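Local coordinates for protein aspartate-semialdehyde dehydrogenase (Cryptococcus neoformans var. neoformans JEC21, PDB 5CEF) that catalyses the NADPH-dependent reductive dephosphorylation of 4-phospho-L-aspartate to L-aspartate semialdehyde, the second step of the aspartate pathway toward methionine and threonine, at residues G18-G21 against Q22-E26; Q48-A51 against R52-W56; S60-D64 against A65-M69; A349-S352 against S353-A357. All blocks are in the same frame, centred on the assembly; numbering follows the deposited sequence.

All four contacts are local, each formed by continuous chain, and they follow one another in series, so none closes a long loop and none nests in or crosses another. Contact 1 is the first turns of helix 19-29, which follows strand 9-14 in the Rossmann domain. After strand 34-40 come contact 2, around helix 50-53, and contact 3, around 65-67; their centres lie about 9 Å apart, and both touch contact 1, contact 2 through Y50 and W56, contact 3 through V66. Contact 4, far along the chain on helix 349-362, returns to contact 1 through F24, yet stays about 11 to 12 Å, nearest atoms, from contacts 2 and 3.

Contact 1: G18-G21 against Q22-E26; sequences GTVG and QRFIE
V20 and F24, one turn apart, lie side by side and point the same way, with V20 CG1 3.6 Å from F24 CE2. The methyl reaches the ring because CG1 stands anti to the backbone N (chi1 167°). G21 has no side chain, and its CA sits at the edge of the same ring, near its plane; farther out the ring meets F88 together with A350 and S353 of helix 349-362. On another buried flank I25 CG1 rests 3.4 Å from G21 O, while the extended chain of Q22 passes its CG 3.2 Å from G18 O. The Q22 amide is gripped at both ends: OE1 accepts from K57 N, and NE2 gives to T17 O and R55 O. This is the glycine-rich turn of the Rossmann fold, at the start of the helix in a beta-alpha-beta unit. G18 is the N-cap, its O taking Q22 N at 2.9 Å; F24 N meets V20 O at 3.0 Å with an N-H...O angle of 169°. By similarity, G18, T19 and V20 bind NADP(+). The solvent side is looser. T19 points its CB away from the following turn and is exposed, and R23, bent at chi2 (79°), leads its guanidinium off along the helix to a salt bridge from NH1 to E26 OE1, with E26 CD in plane at the guanidinium edge.

Contact 2: Q48-A51 against R52-W56; sequences QQYA and RVVRW
R52 packs against Q49 at the start of helix 50-53, a single short turn in the Rossmann domain's connection after strand 34-40. Its guanidinium stacks on the Q49 amide, planes 24° apart, with Q49 OE1 3.2 Å from R52 NH2 over one face; the angle is too poor for a hydrogen bond, and OE1 instead pairs with H68 ND1. R52 N reaches O of Q49, the N-cap, at 3.0 Å. V53 gives its N to Y50 O at 3.1 Å, while its CG1 lies 3.3 Å from Q48 OE1; its side chain also touches S45, an NADP(+) site by similarity. V54 leaves the helix but still donates N to Y50 O, at 3.0 Å, so that one oxygen serves two donors. V54 CB stands over a face of the Y50 ring, 4.1 Å from its centroid, a CH-pi contact. Further along, the W56 side chain crosses that of Y50 at about a right angle, its NE1 bonded to S60 O. Y50 OH, itself hydrogen-bonded to A16 O, lies in plane at the indole edge, 3.7 Å from W56 CZ3.

Contact 3: S60-D64 against A65-M69; sequences SPIPD and AVRHM
On the Rossmann domain's connection from strand 34-40 to strand 71-72, I62 and V66 meet where an extended, proline-containing run enters a short, weakly bonded helix about 65-67. I62 CG2 lies 3.6 Å from V66 CG2, the two side chains slanting past each other, and P63 CD approaches the same V66 methyl at 4.0 Å. V66 is thereby packed from the preceding loop, while I25 of helix 19-29 and L36 of strand 34-40 also border its side chain; I62 in turn touches V54 and W56. P63 O takes two weak bonds, from V66 N at 3.5 Å and from R67 N at 3.3 Å, and R67 N also reaches D64 O at 3.2 Å. Backbone bonds between R67 and A51 and between M69 and Y50 join this turn to helix 50-53. On the surface the R67 chain leaves with CG anti to the backbone N (chi1 178°), then bends twice and swings back over I62. One guanidinium face overlies I62 O, and NH1 lies 3.9 Å from I62 CB. Opposite charges come near each other here, beyond a salt bridge: D64 OD1 lies well out of the guanidinium plane, 4.5 Å from R67 NH2.

Contact 4: A349-S352 against S353-A357; sequences AATS and SIINA
T351 and I355 meet through their torsions: with OG1 beside the backbone N (chi1 -68°), T351 has its CG2 anti to that N, and I355, with chi1 -64° and an extended chi2 of 163°, carries CD1 back along the helix toward it. The two side chains slant across each other, T351 CG2 lying 3.7 Å from I355 CD1. The other branch of the threonine, OG1, is bonded to R346 O. Both isoleucines lay their CG1 arm along the carbonyl one turn earlier, I355 CG1 3.3 Å from T351 O and I354 CG1 3.4 Å from A350 O, so the hydrocarbon runs beside oxygens that are already engaged by the helix. I355 N reaches T351 O at 3.0 Å, and I354 N reaches A350 O at 2.9 Å; A349 O and S352 O are taken in the same way by the amides of S353 and N356. N356 CB and CG each lie 3.6 Å from S352 O. The polar ends on this buried helix find partners beyond the turn: S353 OG bonds N113 ND2, N356 ND2 bonds I126 O, and S352 OG makes a weak bond to G348 O. A349, at the helix start, has its side chain about 5 Å from those of V20 and of C158, the predicted acyl-thioester residue. Helix 349-362 follows strand 336-342 of the mixed sheet and packs back on the Rossmann domain, with T351 and I354 against L27 of helix 19-29, and S352, S353 and N356 against N155 of strand 151-155.

Contact 1: G18-G21 against Q22-E26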
ATOM      1  N   GLY A  18       1.353  25.698  10.694  1.00 43.74           N
ATOM      2  CA  GLY A  18       0.569  24.497  10.324  1.00 43.45           C
ATOM      3  C   GLY A  18       0.630  24.200   8.833  1.00 47.78           C
ATOM      4  O   GLY A  18       1.060  25.044   8.064  1.00 53.40           O
ATOM      5  N   THR A  19       0.176  23.015   8.418  1.00 47.73           N
ATOM      6  CA  THR A  19       0.411  22.555   7.061  1.00 47.12           C
ATOM      7  C   THR A  19      -0.370  23.398   6.051  1.00 44.42           C
ATOM      8  O   THR A  19       0.153  23.770   5.008  1.00 43.31           O
ATOM      9  CB  THR A  19       0.111  21.047   6.881  1.00 49.32           C
ATOM     10  OG1 THR A  19      -1.278  20.797   7.098  1.00 54.19           O
ATOM     11  CG2 THR A  19       0.925  20.215   7.874  1.00 50.78           C
ATOM     12  N   VAL A  20      -1.601  23.741   6.382  1.00 40.79           N
ATOM     13  CA  VAL A  20      -2.369  24.639   5.530  1.00 39.41           C
ATOM     14  C   VAL A  20      -1.686  26.003   5.436  1.00 36.49           C
ATOM     15  O   VAL A  20      -1.620  26.585   4.366  1.00 31.93           O
ATOM     16  CB  VAL A  20      -3.822  24.791   6.030  1.00 36.97           C
ATOM     17  CG1 VAL A  20      -4.523  25.956   5.343  1.00 41.10           C
ATOM     18  CG2 VAL A  20      -4.589  23.499   5.792  1.00 32.28           C
ATOM     19  N   GLY A  21      -1.199  26.496   6.573  1.00 36.60           N
ATOM     20  CA  GLY A  21      -0.474  27.762   6.641  1.00 35.75           C
ATOM     21  C   GLY A  21       0.755  27.785   5.756  1.00 36.49           C
ATOM     22  O   GLY A  21       1.013  28.762   5.054  1.00 36.18           O
ATOM     23  N   GLN A  22       1.469  26.677   5.756  1.00 37.11           N
ATOM     24  CA  GLN A  22       2.640  26.515   4.920  1.00 39.78           C
ATOM     25  C   GLN A  22       2.307  26.630   3.436  1.00 39.99           C
ATOM     26  O   GLN A  22       3.051  27.253   2.651  1.00 35.49           O
ATOM     27  CB  GLN A  22       3.298  25.153   5.186  1.00 40.56           C
ATOM     28  CG  GLN A  22       3.916  25.038   6.574  1.00 43.40           C
ATOM     29  CD  GLN A  22       4.623  23.716   6.783  1.00 44.26           C
ATOM     30  OE1 GLN A  22       5.061  23.075   5.827  1.00 43.64           O
ATOM     31  NE2 GLN A  22       4.717  23.288   8.036  1.00 43.55           N
ATOM     32  N   ARG A  23       1.187  26.027   3.055  1.00 37.46           N
ATOM     33  CA  ARG A  23       0.781  26.070   1.673  1.00 37.64           C
ATOM     34  C   ARG A  23       0.361  27.499   1.304  1.00 32.54           C
ATOM     35  O   ARG A  23       0.732  27.996   0.235  1.00 32.54           O
ATOM     36  CB  ARG A  23      -0.335  25.071   1.399  1.00 36.83           C
ATOM     37  CG  ARG A  23      -0.621  24.927  -0.087  1.00 41.44           C
ATOM     38  CD  ARG A  23       0.373  24.043  -0.814  1.00 41.01           C
ATOM     39  NE  ARG A  23      -0.053  23.892  -2.208  1.00 45.75           N
ATOM     40  CZ  ARG A  23       0.665  24.242  -3.281  1.00 48.70           C
ATOM     41  NH1 ARG A  23       1.899  24.746  -3.164  1.00 50.37           N
ATOM     42  NH2 ARG A  23       0.161  24.069  -4.495  1.00 44.21           N
ATOM     43  N   PHE A  24      -0.388  28.148   2.182  1.00 28.68           N
ATOM     44  CA  PHE A  24      -0.736  29.554   1.970  1.00 32.37           C
ATOM     45  C   PHE A  24       0.537  30.360   1.692  1.00 32.28           C
ATOM     46  O   PHE A  24       0.595  31.160   0.756  1.00 32.67           O
ATOM     47  CB  PHE A  24      -1.428  30.166   3.189  1.00 32.09           C
ATOM     48  CG  PHE A  24      -2.934  30.056   3.186  1.00 31.98           C
ATOM     49  CD1 PHE A  24      -3.689  30.578   2.157  1.00 32.60           C
ATOM     50  CD2 PHE A  24      -3.596  29.461   4.252  1.00 30.84           C
ATOM     51  CE1 PHE A  24      -5.071  30.515   2.174  1.00 31.41           C
ATOM     52  CE2 PHE A  24      -4.970  29.382   4.271  1.00 30.00           C
ATOM     53  CZ  PHE A  24      -5.707  29.925   3.236  1.00 32.90           C
ATOM     54  N   ILE A  25       1.557  30.120   2.500  1.00 33.28           N
ATOM     55  CA  ILE A  25       2.791  30.848   2.384  1.00 34.92           C
ATOM     56  C   ILE A  25       3.495  30.559   1.051  1.00 35.14           C
ATOM     57  O   ILE A  25       3.938  31.478   0.363  1.00 38.53           O
ATOM     58  CB  ILE A  25       3.675  30.589   3.611  1.00 34.53           C
ATOM     59  CG1 ILE A  25       3.155  31.438   4.748  1.00 35.07           C
ATOM     60  CG2 ILE A  25       5.147  30.902   3.326  1.00 35.11           C
ATOM     61  CD1 ILE A  25       3.610  30.977   6.117  1.00 39.57           C
ATOM     62  N   GLU A  26       3.606  29.299   0.696  1.00 34.75           N
ATOM     63  CA  GLU A  26       4.171  28.940  -0.591  1.00 38.29           C
ATOM     64  C   GLU A  26       3.466  29.657  -1.743  1.00 36.38           C
ATOM     65  O   GLU A  26       4.103  30.205  -2.614  1.00 32.65           O
ATOM     66  CB  GLU A  26       4.048  27.440  -0.776  1.00 44.34           C
ATOM     67  CG  GLU A  26       4.548  26.949  -2.110  1.00 50.58           C
ATOM     68  CD  GLU A  26       5.004  25.511  -2.024  1.00 54.38           C
ATOM     69  OE1 GLU A  26       4.160  24.594  -1.890  1.00 57.37           O
ATOM     70  OE2 GLU A  26       6.217  25.303  -2.105  1.00 64.97           O
TER

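Contact 2: Q48-A51 against R52-W56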
ATOM      1  N   GLN A  48       9.733  34.842  17.142  1.00 52.73           N
ATOM      2  CA  GLN A  48      10.798  34.152  16.435  1.00 60.42           C
ATOM      3  C   GLN A  48      10.587  34.234  14.929  1.00 57.65           C
ATOM      4  O   GLN A  48       9.500  34.497  14.466  1.00 54.64           O
ATOM      5  CB  GLN A  48      10.863  32.683  16.867  1.00 67.77           C
ATOM      6  CG  GLN A  48      11.340  32.461  18.305  1.00 67.90           C
ATOM      7  CD  GLN A  48      11.298  31.005  18.722  1.00 67.85           C
ATOM      8  OE1 GLN A  48      12.100  30.187  18.249  1.00 72.11           O
ATOM      9  NE2 GLN A  48      10.338  30.662  19.569  1.00 59.98           N
ATOM     10  N   GLN A  49      11.645  33.971  14.179  1.00 58.72           N
ATOM     11  CA  GLN A  49      11.572  33.950  12.732  1.00 56.75           C
ATOM     12  C   GLN A  49      10.955  32.670  12.246  1.00 51.82           C
ATOM     13  O   GLN A  49      11.207  31.596  12.805  1.00 48.88           O
ATOM     14  CB  GLN A  49      12.957  34.136  12.105  1.00 60.77           C
ATOM     15  CG  GLN A  49      13.581  35.482  12.437  1.00 63.60           C
ATOM     16  CD  GLN A  49      14.824  35.786  11.629  1.00 69.37           C
ATOM     17  OE1 GLN A  49      15.389  34.919  10.940  1.00 71.21           O
ATOM     18  NE2 GLN A  49      15.271  37.032  11.714  1.00 73.34           N
ATOM     19  N   TYR A  50      10.161  32.799  11.185  1.00 48.53           N
ATOM     20  CA  TYR A  50       9.405  31.676  10.640  1.00 46.32           C
ATOM     21  C   TYR A  50      10.320  30.466  10.444  1.00 47.06           C
ATOM     22  O   TYR A  50      10.005  29.345  10.876  1.00 45.39           O
ATOM     23  CB  TYR A  50       8.709  32.065   9.308  1.00 42.51           C
ATOM     24  CG  TYR A  50       7.734  31.019   8.779  1.00 41.01           C
ATOM     25  CD1 TYR A  50       6.500  30.851   9.365  1.00 38.98           C
ATOM     26  CD2 TYR A  50       8.069  30.169   7.718  1.00 42.28           C
ATOM     27  CE1 TYR A  50       5.604  29.897   8.919  1.00 39.30           C
ATOM     28  CE2 TYR A  50       7.173  29.193   7.271  1.00 42.18           C
ATOM     29  CZ  TYR A  50       5.939  29.067   7.884  1.00 40.97           C
ATOM     30  OH  TYR A  50       5.027  28.122   7.478  1.00 41.57           O
ATOM     31  N   ALA A  51      11.447  30.699   9.785  1.00 47.33           N
ATOM     32  CA  ALA A  51      12.356  29.610   9.432  1.00 53.43           C
ATOM     33  C   ALA A  51      12.810  28.783  10.639  1.00 53.75           C
ATOM     34  O   ALA A  51      12.996  27.576  10.520  1.00 53.21           O
ATOM     35  CB  ALA A  51      13.557  30.165   8.668  1.00 58.63           C
ATOM     36  N   ARG A  52      12.937  29.427  11.799  1.00 57.35           N
ATOM     37  CA  ARG A  52      13.425  28.742  13.000  1.00 64.35           C
ATOM     38  C   ARG A  52      12.345  28.004  13.788  1.00 58.89           C
ATOM     39  O   ARG A  52      12.670  27.102  14.554  1.00 63.10           O
ATOM     40  CB  ARG A  52      14.189  29.711  13.937  1.00 71.06           C
ATOM     41  CG  ARG A  52      15.693  29.949  13.672  1.00 75.45           C
ATOM     42  CD  ARG A  52      15.995  31.433  14.044  1.00 84.09           C
ATOM     43  NE  ARG A  52      16.873  32.183  13.122  1.00 91.05           N
ATOM     44  CZ  ARG A  52      17.327  33.430  13.334  1.00 79.76           C
ATOM     45  NH1 ARG A  52      17.007  34.104  14.434  1.00 68.81           N
ATOM     46  NH2 ARG A  52      18.119  34.002  12.431  1.00 79.53           N
ATOM     47  N   VAL A  53      11.079  28.360  13.623  1.00 54.80           N
ATOM     48  CA  VAL A  53      10.020  27.672  14.369  1.00 54.15           C
ATOM     49  C   VAL A  53       9.256  26.628  13.562  1.00 55.03           C
ATOM     50  O   VAL A  53       8.706  25.697  14.131  1.00 57.92           O
ATOM     51  CB  VAL A  53       9.018  28.630  15.047  1.00 58.59           C
ATOM     52  CG1 VAL A  53       9.658  29.315  16.255  1.00 64.12           C
ATOM     53  CG2 VAL A  53       8.467  29.660  14.079  1.00 61.49           C
ATOM     54  N   VAL A  54       9.221  26.759  12.246  1.00 49.39           N
ATOM     55  CA  VAL A  54       8.379  25.876  11.455  1.00 47.76           C
ATOM     56  C   VAL A  54       9.022  24.536  11.231  1.00 46.36           C
ATOM     57  O   VAL A  54      10.215  24.469  11.009  1.00 47.35           O
ATOM     58  CB  VAL A  54       8.072  26.500  10.075  1.00 48.45           C
ATOM     59  CG1 VAL A  54       9.314  26.520   9.179  1.00 46.28           C
ATOM     60  CG2 VAL A  54       6.906  25.768   9.408  1.00 50.07           C
ATOM     61  N   ARG A  55       8.225  23.477  11.282  1.00 54.75           N
ATOM     62  CA  ARG A  55       8.659  22.169  10.815  1.00 59.85           C
ATOM     63  C   ARG A  55       8.128  22.088   9.384  1.00 59.59           C
ATOM     64  O   ARG A  55       7.075  21.491   9.134  1.00 64.59           O
ATOM     65  CB  ARG A  55       8.074  21.021  11.677  1.00 71.64           C
ATOM     66  CG  ARG A  55       8.441  21.023  13.158  1.00 82.11           C
ATOM     67  CD  ARG A  55       9.813  20.399  13.418  1.00 97.26           C
ATOM     68  NE  ARG A  55      10.459  20.948  14.627  1.00111.03           N
ATOM     69  CZ  ARG A  55      11.308  21.987  14.672  1.00106.26           C
ATOM     70  NH1 ARG A  55      11.674  22.644  13.576  1.00110.77           N
ATOM     71  NH2 ARG A  55      11.802  22.379  15.837  1.00 99.02           N
ATOM     72  N   TRP A  56       8.879  22.637   8.442  1.00 54.64           N
ATOM     73  CA  TRP A  56       8.446  22.699   7.051  1.00 52.17           C
ATOM     74  C   TRP A  56       8.286  21.330   6.388  1.00 52.47           C
ATOM     75  O   TRP A  56       9.267  20.687   6.027  1.00 54.64           O
ATOM     76  CB  TRP A  56       9.440  23.540   6.250  1.00 54.02           C
ATOM     77  CG  TRP A  56       9.029  23.901   4.818  1.00 54.07           C
ATOM     78  CD1 TRP A  56       9.493  23.318   3.650  1.00 57.13           C
ATOM     79  CD2 TRP A  56       8.132  24.949   4.406  1.00 50.94           C
ATOM     80  NE1 TRP A  56       8.945  23.953   2.549  1.00 55.54           N
ATOM     81  CE2 TRP A  56       8.105  24.948   2.985  1.00 52.06           C
ATOM     82  CE3 TRP A  56       7.362  25.893   5.098  1.00 48.19           C
ATOM     83  CZ2 TRP A  56       7.332  25.836   2.260  1.00 51.98           C
ATOM     84  CZ3 TRP A  56       6.593  26.780   4.372  1.00 51.25           C
ATOM     85  CH2 TRP A  56       6.578  26.746   2.961  1.00 50.44           C
TER

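Contact 3: S60-D64 against A65-M69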
ATOM      1  N   SER A  60       9.196  21.539  -1.728  1.00 68.17           N
ATOM      2  CA  SER A  60      10.104  22.621  -2.093  1.00 74.41           C
ATOM      3  C   SER A  60      10.518  23.381  -0.838  1.00 69.26           C
ATOM      4  O   SER A  60       9.885  23.227   0.199  1.00 75.49           O
ATOM      5  CB  SER A  60       9.408  23.528  -3.102  1.00 76.50           C
ATOM      6  OG  SER A  60       8.265  24.098  -2.494  1.00 78.11           O
ATOM      7  N   PRO A  61      11.569  24.211  -0.929  1.00 68.08           N
ATOM      8  CA  PRO A  61      12.073  24.838   0.281  1.00 67.99           C
ATOM      9  C   PRO A  61      11.289  26.072   0.683  1.00 64.22           C
ATOM     10  O   PRO A  61      10.484  26.584  -0.099  1.00 59.79           O
ATOM     11  CB  PRO A  61      13.504  25.238  -0.116  1.00 72.16           C
ATOM     12  CG  PRO A  61      13.431  25.502  -1.593  1.00 69.93           C
ATOM     13  CD  PRO A  61      12.224  24.770  -2.133  1.00 68.31           C
ATOM     14  N   ILE A  62      11.565  26.557   1.892  1.00 60.44           N
ATOM     15  CA  ILE A  62      10.936  27.765   2.420  1.00 56.20           C
ATOM     16  C   ILE A  62      11.315  28.938   1.530  1.00 53.50           C
ATOM     17  O   ILE A  62      12.488  29.086   1.193  1.00 60.60           O
ATOM     18  CB  ILE A  62      11.405  28.083   3.849  1.00 57.79           C
ATOM     19  CG1 ILE A  62      11.052  26.935   4.794  1.00 60.90           C
ATOM     20  CG2 ILE A  62      10.769  29.381   4.334  1.00 57.88           C
ATOM     21  CD1 ILE A  62      11.786  26.944   6.119  1.00 58.70           C
ATOM     22  N   PRO A  63      10.329  29.753   1.104  1.00 54.73           N
ATOM     23  CA  PRO A  63      10.663  30.875   0.190  1.00 58.78           C
ATOM     24  C   PRO A  63      11.506  31.964   0.839  1.00 64.67           C
ATOM     25  O   PRO A  63      11.538  32.058   2.064  1.00 75.14           O
ATOM     26  CB  PRO A  63       9.301  31.442  -0.188  1.00 60.13           C
ATOM     27  CG  PRO A  63       8.311  30.357   0.112  1.00 55.53           C
ATOM     28  CD  PRO A  63       8.875  29.518   1.203  1.00 50.03           C
ATOM     29  N   ASP A  64      12.192  32.763   0.023  1.00 65.99           N
ATOM     30  CA  ASP A  64      13.097  33.779   0.551  1.00 72.11           C
ATOM     31  C   ASP A  64      12.322  34.857   1.283  1.00 64.91           C
ATOM     32  O   ASP A  64      12.706  35.265   2.379  1.00 72.65           O
ATOM     33  CB  ASP A  64      13.946  34.414  -0.570  1.00 74.41           C
ATOM     34  CG  ASP A  64      14.854  33.411  -1.259  1.00 73.54           C
ATOM     35  OD1 ASP A  64      15.360  32.481  -0.591  1.00 66.48           O
ATOM     36  OD2 ASP A  64      15.062  33.560  -2.477  1.00 75.10           O
ATOM     37  N   ALA A  65      11.255  35.328   0.658  1.00 59.29           N
ATOM     38  CA  ALA A  65      10.449  36.411   1.209  1.00 69.75           C
ATOM     39  C   ALA A  65      10.082  36.231   2.681  1.00 64.85           C
ATOM     40  O   ALA A  65       9.985  37.229   3.411  1.00 68.94           O
ATOM     41  CB  ALA A  65       9.183  36.597   0.386  1.00 69.10           C
ATOM     42  N   VAL A  66       9.946  34.982   3.122  1.00 61.65           N
ATOM     43  CA  VAL A  66       9.489  34.700   4.478  1.00 63.62           C
ATOM     44  C   VAL A  66      10.519  34.144   5.438  1.00 58.52           C
ATOM     45  O   VAL A  66      10.254  34.115   6.644  1.00 54.95           O
ATOM     46  CB  VAL A  66       8.280  33.735   4.505  1.00 65.96           C
ATOM     47  CG1 VAL A  66       7.183  34.286   3.638  1.00 72.73           C
ATOM     48  CG2 VAL A  66       8.655  32.328   4.059  1.00 63.28           C
ATOM     49  N   ARG A  67      11.658  33.683   4.949  1.00 66.46           N
ATOM     50  CA  ARG A  67      12.653  33.033   5.825  1.00 76.63           C
ATOM     51  C   ARG A  67      12.844  33.842   7.121  1.00 72.23           C
ATOM     52  O   ARG A  67      12.753  33.285   8.249  1.00 60.15           O
ATOM     53  CB  ARG A  67      13.985  32.852   5.063  1.00 79.87           C
ATOM     54  CG  ARG A  67      15.110  32.226   5.864  1.00 89.79           C
ATOM     55  CD  ARG A  67      15.320  30.759   5.549  1.00 95.41           C
ATOM     56  NE  ARG A  67      15.884  30.530   4.228  1.00104.10           N
ATOM     57  CZ  ARG A  67      15.879  29.352   3.609  1.00118.38           C
ATOM     58  NH1 ARG A  67      15.306  28.287   4.169  1.00120.31           N
ATOM     59  NH2 ARG A  67      16.437  29.235   2.408  1.00123.20           N
ATOM     60  N   HIS A  68      13.029  35.150   6.950  1.00 66.42           N
ATOM     61  CA  HIS A  68      13.354  36.042   8.050  1.00 68.45           C
ATOM     62  C   HIS A  68      12.172  36.899   8.549  1.00 59.59           C
ATOM     63  O   HIS A  68      12.352  37.786   9.379  1.00 58.04           O
ATOM     64  CB  HIS A  68      14.543  36.930   7.628  1.00 77.16           C
ATOM     65  CG  HIS A  68      15.787  36.155   7.293  1.00 79.62           C
ATOM     66  ND1 HIS A  68      16.314  35.187   8.130  1.00 86.77           N
ATOM     67  CD2 HIS A  68      16.610  36.214   6.222  1.00 75.94           C
ATOM     68  CE1 HIS A  68      17.403  34.678   7.583  1.00 82.32           C
ATOM     69  NE2 HIS A  68      17.603  35.283   6.425  1.00 82.55           N
ATOM     70  N   MET A  69      10.954  36.586   8.111  1.00 56.30           N
ATOM     71  CA  MET A  69       9.746  37.206   8.685  1.00 52.47           C
ATOM     72  C   MET A  69       9.492  36.662  10.083  1.00 49.77           C
ATOM     73  O   MET A  69       9.743  35.472  10.390  1.00 42.27           O
ATOM     74  CB  MET A  69       8.488  36.920   7.860  1.00 53.64           C
ATOM     75  CG  MET A  69       8.303  37.806   6.646  1.00 54.05           C
ATOM     76  SD  MET A  69       6.759  37.492   5.783  1.00 50.69           S
ATOM     77  CE  MET A  69       5.655  38.551   6.686  1.00 49.16           C
TER

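Contact 4: A349-S352 against S353-A357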
ATOM      1  N   ALA A 349      -7.238  23.585   0.248  1.00 32.81           N
ATOM      2  CA  ALA A 349      -7.807  24.690   1.045  1.00 34.16           C
ATOM      3  C   ALA A 349      -7.170  26.057   0.735  1.00 32.88           C
ATOM      4  O   ALA A 349      -7.856  27.062   0.625  1.00 36.05           O
ATOM      5  CB  ALA A 349      -7.682  24.381   2.544  1.00 32.56           C
ATOM      6  N   ALA A 350      -5.855  26.086   0.675  1.00 28.32           N
ATOM      7  CA  ALA A 350      -5.182  27.327   0.496  1.00 29.13           C
ATOM      8  C   ALA A 350      -5.541  27.860  -0.915  1.00 31.15           C
ATOM      9  O   ALA A 350      -5.937  29.030  -1.041  1.00 27.65           O
ATOM     10  CB  ALA A 350      -3.675  27.154   0.658  1.00 30.09           C
ATOM     11  N   THR A 351      -5.437  27.010  -1.956  1.00 29.45           N
ATOM     12  CA  THR A 351      -5.744  27.462  -3.315  1.00 29.41           C
ATOM     13  C   THR A 351      -7.184  27.983  -3.401  1.00 31.28           C
ATOM     14  O   THR A 351      -7.441  29.016  -4.024  1.00 32.03           O
ATOM     15  CB  THR A 351      -5.481  26.387  -4.374  1.00 29.43           C
ATOM     16  OG1 THR A 351      -4.079  26.148  -4.474  1.00 29.42           O
ATOM     17  CG2 THR A 351      -5.957  26.825  -5.723  1.00 28.98           C
ATOM     18  N   SER A 352      -8.123  27.295  -2.763  1.00 33.17           N
ATOM     19  CA  SER A 352      -9.507  27.710  -2.881  1.00 33.10           C
ATOM     20  C   SER A 352      -9.701  29.034  -2.231  1.00 31.00           C
ATOM     21  O   SER A 352     -10.380  29.898  -2.772  1.00 33.95           O
ATOM     22  CB  SER A 352     -10.450  26.704  -2.242  1.00 33.33           C
ATOM     23  OG  SER A 352     -10.493  25.528  -3.005  1.00 36.07           O
ATOM     24  N   SER A 353      -9.126  29.200  -1.060  1.00 33.28           N
ATOM     25  CA  SER A 353      -9.277  30.454  -0.333  1.00 35.32           C
ATOM     26  C   SER A 353      -8.684  31.621  -1.118  1.00 33.65           C
ATOM     27  O   SER A 353      -9.255  32.714  -1.154  1.00 41.03           O
ATOM     28  CB  SER A 353      -8.643  30.364   1.055  1.00 34.76           C
ATOM     29  OG  SER A 353      -9.629  30.004   1.990  1.00 42.09           O
ATOM     30  N   ILE A 354      -7.552  31.389  -1.757  1.00 30.51           N
ATOM     31  CA  ILE A 354      -6.885  32.434  -2.511  1.00 31.53           C
ATOM     32  C   ILE A 354      -7.704  32.853  -3.714  1.00 29.50           C
ATOM     33  O   ILE A 354      -7.903  34.048  -3.943  1.00 28.26           O
ATOM     34  CB  ILE A 354      -5.501  31.955  -2.955  1.00 36.08           C
ATOM     35  CG1 ILE A 354      -4.534  31.987  -1.765  1.00 35.50           C
ATOM     36  CG2 ILE A 354      -4.989  32.819  -4.089  1.00 38.79           C
ATOM     37  CD1 ILE A 354      -3.316  31.131  -1.957  1.00 34.90           C
ATOM     38  N   ILE A 355      -8.234  31.874  -4.447  1.00 30.61           N
ATOM     39  CA  ILE A 355      -9.095  32.171  -5.597  1.00 28.79           C
ATOM     40  C   ILE A 355     -10.301  32.977  -5.145  1.00 29.74           C
ATOM     41  O   ILE A 355     -10.699  33.942  -5.827  1.00 30.69           O
ATOM     42  CB  ILE A 355      -9.564  30.924  -6.335  1.00 27.52           C
ATOM     43  CG1 ILE A 355      -8.374  30.203  -6.953  1.00 29.10           C
ATOM     44  CG2 ILE A 355     -10.494  31.315  -7.457  1.00 27.93           C
ATOM     45  CD1 ILE A 355      -8.633  28.773  -7.360  1.00 30.97           C
ATOM     46  N   ASN A 356     -10.877  32.599  -4.000  1.00 29.26           N
ATOM     47  CA  ASN A 356     -12.003  33.343  -3.444  1.00 31.30           C
ATOM     48  C   ASN A 356     -11.613  34.778  -3.224  1.00 29.68           C
ATOM     49  O   ASN A 356     -12.351  35.688  -3.561  1.00 28.88           O
ATOM     50  CB  ASN A 356     -12.475  32.761  -2.106  1.00 35.11           C
ATOM     51  CG  ASN A 356     -13.447  31.637  -2.258  1.00 36.74           C
ATOM     52  OD1 ASN A 356     -13.851  31.306  -3.369  1.00 53.77           O
ATOM     53  ND2 ASN A 356     -13.796  31.016  -1.162  1.00 33.98           N
ATOM     54  N   ALA A 357     -10.460  34.984  -2.635  1.00 28.37           N
ATOM     55  CA  ALA A 357      -9.997  36.334  -2.369  1.00 30.75           C
ATOM     56  C   ALA A 357      -9.737  37.119  -3.659  1.00 26.95           C
ATOM     57  O   ALA A 357     -10.093  38.280  -3.739  1.00 23.69           O
ATOM     58  CB  ALA A 357      -8.738  36.285  -1.511  1.00 32.13           C
TER